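Long-range contacts in multicopper oxidase (Arthrobacter sp. FB24, PDB 3GDC), which probably acts as a laccase, oxidising substrates at a mononuclear copper and passing the electrons to a trinuclear copper cluster that reduces dioxygen to water: residues I52-N60 / P140-G148; A85-H93 / L130-H141. All coordinates share one frame; numbering follows the deposited sequence.

Interaction 1: I52-N60 / P140-G148; sequences IIFKGWSYN and PHIAKGLYG. With CU (copper (II) ion), chain D.
Lys-144 lays its aliphatic chain across one face of the Trp-57 indole, CE sitting 3.7 Å from the centroid of the five-membered ring. Bends at chi2 (-97°) and chi3 then turn NZ toward strand 52-59, where it donates a hydrogen bond to Lys-55 O at 2.7 Å and still makes a cation-pi contact with the indole. A lysine suits this place, since its methylenes pack on the ring while its ammonium finds a carbonyl. Lys-144 O accepts from Trp-57 N at 2.9 Å, and Gly-145, with positive phi, makes the turn, bringing no CB against Trp-57 O. A water accepts from Tyr-59 N and donates to Gly-145 O. Trp-57 CZ3 lies over the His-141 imidazole, 3.4 Å from ND1, the planes at 45°. Leu-146 holds CG anti to its carbonyl carbon (chi1 -65°), packed on Trp-57 CB. Its CD2 stands over the middle of the Tyr-59 ring, 3.7 Å from the centroid, while CD1 is 3.2 Å from the copper ion that His-141 ND1 binds. A methyl cannot coordinate, so a hydrocarbon lies beside the copper here, consistent with the raised potential of relatives carrying leucine or phenylalanine in place of an axial ligand.

Interaction 2: A85-H93 / L130-H141; sequences AHPHTIHFH and LYHCHQSPLAPH. With CU (copper (II) ion), chain D; CU (copper (II) ion), chain E; CU (copper (II) ion), chain O.
Cys-133 SG and His-88 ND1 bind one copper, at 2.2 and 2.1 Å, the His-88 ring turning its edge to the sulfur and to His-141 ND1. Standing anti to the backbone N (chi1 179°), the small sulfur reaches the metal and accepts the N-H groups of Thr-89, nearly straight (166°), and Gln-135. Thr-89 OG1 takes the N-H of His-134 at 2.9 Å while bonding to Gly-102 O. Farther along, His-91 and His-132 form an antiparallel hydrogen-bonded pair, and packing tightens: Tyr-131 CB rests on one face of Phe-92, Ile-90 CG2 presses on Tyr-131 CD1 at 3.6 Å, and Leu-130 CD2 lies over the His-93 imidazole. These segments carry the His-X-His and His-Cys-His signatures of multicopper oxidases. His-93 and His-132 point NE2 at one copper, completed by His-271 of the second subunit; Cys-133 O holds His-132 ND1, fixing that ring's rotation. His-134 turns an edge toward the face of His-91 and binds another copper; His-91 NE2 binds a further one, as does His-222 of the second subunit. Looser and partly exposed are His-86, 4.4 Å from CB to His-141 CE1, and the Pro-87 ring, touching Gln-135, whose NE2 bonds to Ser-110 OG.

Overall arrangement
Interaction 2 is nested within the chain loop closed by interaction 1, their centres 10 Å apart, and both use helix 138-143. Strands 127-132 and 147-153 are neighbours in one sheet, where Tyr-131 N probably bonds to Gly-148 O. Tyr-59 OH ties the contacts again, 2.8 Å from Thr-89 O. At the mononuclear copper, 85-93/130-141 supplies His-88 and Cys-133, 52-60/140-148 adds the Leu-146 methyl, and His-141 belongs to both. The copper ions bound by His-132 and His-134 lie 12.6 and 12.4 Å from the copper ion of Cys-133, in a cluster shared with the second subunit. As in other multicopper oxidases, Cys-133 between His-132 and His-134 probably offers the electron route to that cluster.

Interaction 1: I52-N60 / P140-G148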
loop_
_atom_site.group_PDB
_atom_site.type_symbol
_atom_site.label_atom_id
_atom_site.label_comp_id
_atom_site.label_asym_id
_atom_site.label_seq_id
_atom_site.Cartn_x
_atom_site.Cartn_y
_atom_site.Cartn_z
ATOM N N ILE A 52 30.537 -4.458 10.948
ATOM C CA ILE A 52 29.241 -4.738 11.564
ATOM C C ILE A 52 28.900 -6.208 11.360
ATOM O O ILE A 52 28.608 -6.638 10.242
ATOM C CB ILE A 52 28.123 -3.831 10.986
ATOM C CG1 ILE A 52 28.483 -2.340 11.126
ATOM C CG2 ILE A 52 26.770 -4.154 11.627
ATOM C CD1 ILE A 52 28.592 -1.816 12.569
ATOM N N ILE A 53 28.969 -6.975 12.440
ATOM C CA ILE A 53 28.748 -8.415 12.373
ATOM C C ILE A 53 27.343 -8.737 12.846
ATOM O O ILE A 53 27.008 -8.551 14.019
ATOM C CB ILE A 53 29.773 -9.210 13.207
ATOM C CG1 ILE A 53 31.216 -8.823 12.833
ATOM C CG2 ILE A 53 29.530 -10.716 13.055
ATOM C CD1 ILE A 53 31.548 -8.946 11.344
ATOM N N PHE A 54 26.528 -9.216 11.914
ATOM C CA PHE A 54 25.143 -9.562 12.195
ATOM C C PHE A 54 25.097 -11.044 12.578
ATOM O O PHE A 54 25.544 -11.889 11.809
ATOM C CB PHE A 54 24.281 -9.287 10.959
ATOM C CG PHE A 54 22.810 -9.519 11.176
ATOM C CD1 PHE A 54 22.042 -8.583 11.864
ATOM C CD2 PHE A 54 22.193 -10.665 10.677
ATOM C CE1 PHE A 54 20.670 -8.793 12.071
ATOM C CE2 PHE A 54 20.821 -10.879 10.874
ATOM C CZ PHE A 54 20.067 -9.950 11.574
ATOM N N LYS A 55 24.596 -11.336 13.783
ATOM C CA LYS A 55 24.416 -12.718 14.242
ATOM C C LYS A 55 23.105 -13.237 13.657
ATOM O O LYS A 55 22.017 -12.956 14.177
ATOM C CB LYS A 55 24.402 -12.802 15.772
ATOM C CG LYS A 55 25.625 -12.155 16.448
ATOM C CD LYS A 55 25.814 -12.655 17.881
ATOM C CE LYS A 55 26.274 -14.120 17.922
ATOM N NZ LYS A 55 27.643 -14.315 17.359
ATOM N N GLY A 56 23.221 -13.944 12.539
ATOM C CA GLY A 56 22.061 -14.409 11.798
ATOM C C GLY A 56 21.603 -15.812 12.156
ATOM O O GLY A 56 22.360 -16.620 12.700
ATOM N N TRP A 57 20.324 -16.052 11.891
ATOM C CA TRP A 57 19.747 -17.380 11.853
ATOM C C TRP A 57 19.403 -17.580 10.383
ATOM O O TRP A 57 18.592 -16.828 9.824
ATOM C CB TRP A 57 18.470 -17.431 12.682
ATOM C CG TRP A 57 18.660 -17.289 14.164
ATOM C CD1 TRP A 57 19.814 -17.471 14.878
ATOM C CD2 TRP A 57 17.647 -16.957 15.119
ATOM N NE1 TRP A 57 19.581 -17.259 16.222
ATOM C CE2 TRP A 57 18.260 -16.945 16.396
ATOM C CE3 TRP A 57 16.282 -16.653 15.018
ATOM C CZ2 TRP A 57 17.549 -16.642 17.568
ATOM C CZ3 TRP A 57 15.575 -16.362 16.181
ATOM C CH2 TRP A 57 16.212 -16.349 17.438
ATOM N N SER A 58 20.020 -18.565 9.753
ATOM C CA SER A 58 19.915 -18.695 8.306
ATOM C C SER A 58 19.594 -20.112 7.871
ATOM O O SER A 58 20.017 -21.077 8.504
ATOM C CB SER A 58 21.218 -18.257 7.636
ATOM O OG SER A 58 22.277 -19.127 7.978
ATOM N N TYR A 59 18.862 -20.221 6.772
ATOM C CA TYR A 59 18.681 -21.494 6.095
ATOM C C TYR A 59 19.851 -21.721 5.139
ATOM O O TYR A 59 20.067 -20.918 4.217
ATOM C CB TYR A 59 17.378 -21.488 5.302
ATOM C CG TYR A 59 16.104 -21.365 6.101
ATOM C CD1 TYR A 59 15.726 -22.348 7.030
ATOM C CD2 TYR A 59 15.231 -20.297 5.878
ATOM C CE1 TYR A 59 14.538 -22.240 7.744
ATOM C CE2 TYR A 59 14.017 -20.195 6.583
ATOM C CZ TYR A 59 13.685 -21.170 7.518
ATOM O OH TYR A 59 12.491 -21.074 8.207
ATOM N N ASN A 60 20.597 -22.807 5.361
ATOM C CA ASN A 60 21.752 -23.183 4.527
ATOM C C ASN A 60 22.857 -22.121 4.479
ATOM O O ASN A 60 23.582 -22.005 3.478
ATOM C CB ASN A 60 21.309 -23.565 3.101
ATOM C CG ASN A 60 20.623 -24.924 3.039
ATOM O OD1 ASN A 60 20.473 -25.608 4.053
ATOM N ND2 ASN A 60 20.196 -25.314 1.845
ATOM N N PRO A 140 11.984 -11.536 15.702
ATOM C CA PRO A 140 13.368 -11.986 15.539
ATOM C C PRO A 140 13.528 -13.248 14.695
ATOM O O PRO A 140 14.528 -13.389 14.014
ATOM C CB PRO A 140 13.840 -12.254 16.971
ATOM C CG PRO A 140 12.612 -12.384 17.781
ATOM C CD PRO A 140 11.581 -11.530 17.122
ATOM N N HIS A 141 12.552 -14.151 14.730
ATOM C CA HIS A 141 12.670 -15.396 13.964
ATOM C C HIS A 141 12.634 -15.171 12.453
ATOM O O HIS A 141 13.302 -15.889 11.715
ATOM C CB HIS A 141 11.664 -16.446 14.440
ATOM C CG HIS A 141 12.088 -17.133 15.700
ATOM N ND1 HIS A 141 12.841 -18.289 15.697
ATOM C CD2 HIS A 141 11.911 -16.801 17.000
ATOM C CE1 HIS A 141 13.086 -18.655 16.943
ATOM N NE2 HIS A 141 12.537 -17.765 17.754
ATOM N N ILE A 142 11.909 -14.153 12.003
ATOM C CA ILE A 142 11.968 -13.759 10.590
ATOM C C ILE A 142 13.160 -12.808 10.377
ATOM O O ILE A 142 13.981 -13.014 9.473
ATOM C CB ILE A 142 10.646 -13.117 10.096
ATOM C CG1 ILE A 142 9.476 -14.112 10.225
ATOM C CG2 ILE A 142 10.762 -12.663 8.629
ATOM C CD1 ILE A 142 8.099 -13.491 9.968
ATOM N N ALA A 143 13.264 -11.791 11.227
ATOM C CA ALA A 143 14.262 -10.720 11.040
ATOM C C ALA A 143 15.721 -11.183 11.133
ATOM O O ALA A 143 16.612 -10.589 10.502
ATOM C CB ALA A 143 14.006 -9.573 12.021
ATOM N N LYS A 144 15.973 -12.240 11.902
ATOM C CA LYS A 144 17.330 -12.772 12.020
ATOM C C LYS A 144 17.831 -13.494 10.771
ATOM O O LYS A 144 19.013 -13.807 10.669
ATOM C CB LYS A 144 17.501 -13.638 13.279
ATOM C CG LYS A 144 17.334 -12.863 14.589
ATOM C CD LYS A 144 18.652 -12.437 15.187
ATOM C CE LYS A 144 19.332 -13.585 15.907
ATOM N NZ LYS A 144 20.632 -13.152 16.500
ATOM N N GLY A 145 16.945 -13.750 9.809
ATOM C CA GLY A 145 17.382 -14.191 8.500
ATOM C C GLY A 145 16.658 -15.394 7.922
ATOM O O GLY A 145 16.952 -15.801 6.797
ATOM N N LEU A 146 15.713 -15.951 8.681
ATOM C CA LEU A 146 15.034 -17.191 8.270
ATOM C C LEU A 146 13.893 -16.953 7.274
ATOM O O LEU A 146 12.712 -16.955 7.635
ATOM C CB LEU A 146 14.560 -18.000 9.492
ATOM C CG LEU A 146 15.678 -18.529 10.389
ATOM C CD1 LEU A 146 15.076 -19.105 11.664
ATOM C CD2 LEU A 146 16.560 -19.574 9.691
ATOM N N TYR A 147 14.264 -16.750 6.012
ATOM C CA TYR A 147 13.292 -16.586 4.928
ATOM C C TYR A 147 13.942 -16.862 3.589
ATOM O O TYR A 147 15.168 -16.777 3.452
ATOM C CB TYR A 147 12.704 -15.168 4.925
ATOM C CG TYR A 147 13.764 -14.097 5.153
ATOM C CD1 TYR A 147 14.656 -13.743 4.141
ATOM C CD2 TYR A 147 13.881 -13.458 6.391
ATOM C CE1 TYR A 147 15.644 -12.749 4.347
ATOM C CE2 TYR A 147 14.861 -12.478 6.607
ATOM C CZ TYR A 147 15.734 -12.139 5.568
ATOM O OH TYR A 147 16.719 -11.184 5.763
ATOM N N GLY A 148 13.126 -17.190 2.594
ATOM C CA GLY A 148 13.629 -17.347 1.227
ATOM C C GLY A 148 12.468 -17.345 0.270
ATOM O O GLY A 148 11.296 -17.347 0.694
HETATM CU CU CU D . 12.935 -19.643 14.023
HETATM O O HOH W 1 17.962 -17.851 5.390
#

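Interaction 2: A85-H93 / L130-H141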
loop_
_atom_site.group_PDB
_atom_site.type_symbol
_atom_site.label_atom_id
_atom_site.label_comp_id
_atom_site.label_asym_id
_atom_site.label_seq_id
_atom_site.Cartn_x
_atom_site.Cartn_y
_atom_site.Cartn_z
ATOM N N ALA A 85 20.524 -23.104 17.759
ATOM C CA ALA A 85 20.416 -23.190 19.220
ATOM C C ALA A 85 18.981 -23.025 19.710
ATOM O O ALA A 85 18.692 -23.266 20.886
ATOM C CB ALA A 85 21.313 -22.146 19.879
ATOM N N HIS A 86 18.094 -22.598 18.812
ATOM C CA HIS A 86 16.708 -22.282 19.164
ATOM C C HIS A 86 15.757 -23.130 18.326
ATOM O O HIS A 86 16.125 -23.570 17.227
ATOM C CB HIS A 86 16.422 -20.792 18.919
ATOM C CG HIS A 86 17.397 -19.870 19.587
ATOM N ND1 HIS A 86 18.626 -19.560 19.042
ATOM C CD2 HIS A 86 17.326 -19.198 20.760
ATOM C CE1 HIS A 86 19.266 -18.732 19.848
ATOM N NE2 HIS A 86 18.501 -18.499 20.899
ATOM N N PRO A 87 14.522 -23.358 18.824
ATOM C CA PRO A 87 13.552 -24.059 17.977
ATOM C C PRO A 87 13.197 -23.199 16.769
ATOM O O PRO A 87 13.195 -21.968 16.866
ATOM C CB PRO A 87 12.322 -24.194 18.889
ATOM C CG PRO A 87 12.461 -23.068 19.871
ATOM C CD PRO A 87 13.944 -23.004 20.135
ATOM N N HIS A 88 12.915 -23.846 15.646
ATOM C CA HIS A 88 12.574 -23.149 14.409
ATOM C C HIS A 88 11.551 -23.975 13.634
ATOM O O HIS A 88 11.308 -25.159 13.943
ATOM C CB HIS A 88 13.827 -22.945 13.524
ATOM C CG HIS A 88 14.875 -22.052 14.121
ATOM N ND1 HIS A 88 14.649 -20.721 14.404
ATOM C CD2 HIS A 88 16.161 -22.300 14.477
ATOM C CE1 HIS A 88 15.742 -20.196 14.933
ATOM N NE2 HIS A 88 16.677 -21.130 14.975
ATOM N N THR A 89 10.952 -23.359 12.620
ATOM C CA THR A 89 10.089 -24.076 11.693
ATOM C C THR A 89 10.357 -23.563 10.268
ATOM O O THR A 89 11.186 -22.652 10.059
ATOM C CB THR A 89 8.571 -23.871 12.016
ATOM O OG1 THR A 89 8.183 -22.544 11.669
ATOM C CG2 THR A 89 8.243 -24.126 13.489
ATOM N N ILE A 90 9.667 -24.143 9.295
ATOM C CA ILE A 90 9.501 -23.487 8.004
ATOM C C ILE A 90 8.019 -23.397 7.712
ATOM O O ILE A 90 7.315 -24.420 7.616
ATOM C CB ILE A 90 10.188 -24.206 6.812
ATOM C CG1 ILE A 90 11.646 -24.574 7.118
ATOM C CG2 ILE A 90 10.075 -23.336 5.539
ATOM C CD1 ILE A 90 12.344 -25.362 5.984
ATOM N N HIS A 91 7.552 -22.161 7.571
ATOM C CA HIS A 91 6.209 -21.893 7.133
ATOM C C HIS A 91 6.231 -21.425 5.678
ATOM O O HIS A 91 6.851 -20.404 5.345
ATOM C CB HIS A 91 5.565 -20.826 8.019
ATOM C CG HIS A 91 4.273 -20.331 7.479
ATOM N ND1 HIS A 91 3.157 -21.133 7.376
ATOM C CD2 HIS A 91 3.928 -19.133 6.955
ATOM C CE1 HIS A 91 2.169 -20.441 6.841
ATOM N NE2 HIS A 91 2.613 -19.227 6.569
ATOM N N PHE A 92 5.561 -22.166 4.807
ATOM C CA PHE A 92 5.506 -21.809 3.397
ATOM C C PHE A 92 4.269 -20.978 3.070
ATOM O O PHE A 92 3.194 -21.203 3.630
ATOM C CB PHE A 92 5.504 -23.071 2.520
ATOM C CG PHE A 92 6.857 -23.662 2.320
ATOM C CD1 PHE A 92 7.596 -23.364 1.172
ATOM C CD2 PHE A 92 7.403 -24.517 3.272
ATOM C CE1 PHE A 92 8.862 -23.913 0.977
ATOM C CE2 PHE A 92 8.680 -25.068 3.082
ATOM C CZ PHE A 92 9.401 -24.758 1.937
ATOM N N HIS A 93 4.428 -20.024 2.157
ATOM C CA HIS A 93 3.293 -19.367 1.529
ATOM C C HIS A 93 2.947 -20.221 0.323
ATOM O O HIS A 93 3.725 -20.331 -0.619
ATOM C CB HIS A 93 3.638 -17.931 1.114
ATOM C CG HIS A 93 3.625 -16.952 2.246
ATOM N ND1 HIS A 93 2.840 -15.819 2.233
ATOM C CD2 HIS A 93 4.287 -16.939 3.429
ATOM C CE1 HIS A 93 3.034 -15.139 3.348
ATOM N NE2 HIS A 93 3.902 -15.800 4.095
ATOM N N LEU A 130 7.033 -17.453 -0.992
ATOM C CA LEU A 130 8.123 -17.335 -0.039
ATOM C C LEU A 130 7.898 -18.315 1.099
ATOM O O LEU A 130 6.826 -18.933 1.203
ATOM C CB LEU A 130 8.238 -15.891 0.498
ATOM C CG LEU A 130 7.109 -15.306 1.369
ATOM C CD1 LEU A 130 7.681 -14.245 2.361
ATOM C CD2 LEU A 130 5.992 -14.713 0.559
ATOM N N TYR A 131 8.920 -18.472 1.929
ATOM C CA TYR A 131 8.833 -19.272 3.139
ATOM C C TYR A 131 9.622 -18.549 4.228
ATOM O O TYR A 131 10.533 -17.744 3.932
ATOM C CB TYR A 131 9.361 -20.705 2.901
ATOM C CG TYR A 131 10.829 -20.777 2.533
ATOM C CD1 TYR A 131 11.812 -20.880 3.526
ATOM C CD2 TYR A 131 11.237 -20.713 1.198
ATOM C CE1 TYR A 131 13.176 -20.935 3.197
ATOM C CE2 TYR A 131 12.606 -20.752 0.850
ATOM C CZ TYR A 131 13.559 -20.868 1.862
ATOM O OH TYR A 131 14.892 -20.903 1.550
ATOM N N HIS A 132 9.262 -18.789 5.484
ATOM C CA HIS A 132 10.001 -18.214 6.606
ATOM C C HIS A 132 9.694 -18.953 7.887
ATOM O O HIS A 132 8.746 -19.742 7.945
ATOM C CB HIS A 132 9.704 -16.706 6.756
ATOM C CG HIS A 132 8.255 -16.383 6.956
ATOM N ND1 HIS A 132 7.625 -16.507 8.175
ATOM C CD2 HIS A 132 7.318 -15.935 6.089
ATOM C CE1 HIS A 132 6.356 -16.159 8.049
ATOM N NE2 HIS A 132 6.146 -15.802 6.793
ATOM N N CYS A 133 10.497 -18.723 8.917
ATOM C CA CYS A 133 10.254 -19.379 10.190
ATOM C C CYS A 133 8.995 -18.819 10.849
ATOM O O CYS A 133 8.678 -17.630 10.700
ATOM C CB CYS A 133 11.464 -19.223 11.118
ATOM S SG CYS A 133 11.214 -19.996 12.727
ATOM N N HIS A 134 8.269 -19.669 11.572
ATOM C CA HIS A 134 7.061 -19.199 12.251
ATOM C C HIS A 134 7.079 -19.440 13.773
ATOM O O HIS A 134 6.033 -19.463 14.428
ATOM C CB HIS A 134 5.809 -19.790 11.588
ATOM C CG HIS A 134 4.606 -18.907 11.686
ATOM N ND1 HIS A 134 3.984 -18.636 12.884
ATOM C CD2 HIS A 134 3.911 -18.232 10.739
ATOM C CE1 HIS A 134 2.956 -17.833 12.674
ATOM N NE2 HIS A 134 2.894 -17.569 11.379
ATOM N N GLN A 135 8.273 -19.624 14.325
ATOM C CA GLN A 135 8.461 -19.733 15.768
ATOM C C GLN A 135 8.251 -18.372 16.452
ATOM O O GLN A 135 8.642 -17.323 15.920
ATOM C CB GLN A 135 9.863 -20.278 16.069
ATOM C CG GLN A 135 10.189 -20.522 17.558
ATOM C CD GLN A 135 9.476 -21.736 18.139
ATOM O OE1 GLN A 135 9.277 -21.833 19.357
ATOM N NE2 GLN A 135 9.100 -22.663 17.281
ATOM N N SER A 136 7.623 -18.394 17.625
ATOM C CA SER A 136 7.477 -17.188 18.444
ATOM C C SER A 136 8.694 -17.018 19.356
ATOM O O SER A 136 9.245 -18.011 19.838
ATOM C CB SER A 136 6.195 -17.246 19.281
ATOM O OG SER A 136 5.055 -17.407 18.451
ATOM N N PRO A 137 9.127 -15.763 19.605
ATOM C CA PRO A 137 8.596 -14.482 19.116
ATOM C C PRO A 137 8.835 -14.288 17.626
ATOM O O PRO A 137 9.972 -14.441 17.160
ATOM C CB PRO A 137 9.398 -13.444 19.910
ATOM C CG PRO A 137 10.644 -14.127 20.273
ATOM C CD PRO A 137 10.283 -15.563 20.496
ATOM N N LEU A 138 7.763 -13.964 16.907
ATOM C CA LEU A 138 7.767 -13.880 15.446
ATOM C C LEU A 138 8.811 -12.936 14.851
ATOM O O LEU A 138 9.457 -13.290 13.866
ATOM C CB LEU A 138 6.375 -13.489 14.926
ATOM C CG LEU A 138 5.373 -14.526 14.393
ATOM C CD1 LEU A 138 5.673 -14.900 12.928
ATOM C CD2 LEU A 138 5.299 -15.762 15.275
ATOM N N ALA A 139 8.968 -11.740 15.428
ATOM C CA ALA A 139 9.821 -10.719 14.790
ATOM C C ALA A 139 11.287 -11.143 14.611
ATOM O O ALA A 139 11.778 -11.120 13.479
ATOM C CB ALA A 139 9.707 -9.340 15.489
ATOM N N PRO A 140 11.984 -11.536 15.702
ATOM C CA PRO A 140 13.368 -11.986 15.539
ATOM C C PRO A 140 13.528 -13.248 14.695
ATOM O O PRO A 140 14.528 -13.389 14.014
ATOM C CB PRO A 140 13.840 -12.254 16.971
ATOM C CG PRO A 140 12.612 -12.384 17.781
ATOM C CD PRO A 140 11.581 -11.530 17.122
ATOM N N HIS A 141 12.552 -14.151 14.730
ATOM C CA HIS A 141 12.670 -15.396 13.964
ATOM C C HIS A 141 12.634 -15.171 12.453
ATOM O O HIS A 141 13.302 -15.889 11.715
ATOM C CB HIS A 141 11.664 -16.446 14.440
ATOM C CG HIS A 141 12.088 -17.133 15.700
ATOM N ND1 HIS A 141 12.841 -18.289 15.697
ATOM C CD2 HIS A 141 11.911 -16.801 17.000
ATOM C CE1 HIS A 141 13.086 -18.655 16.943
ATOM N NE2 HIS A 141 12.537 -17.765 17.754
HETATM CU CU CU D . 12.935 -19.643 14.023
HETATM CU CU CU E . 4.486 -14.970 5.856
HETATM CU CU CU O . 1.498 -16.700 10.377
#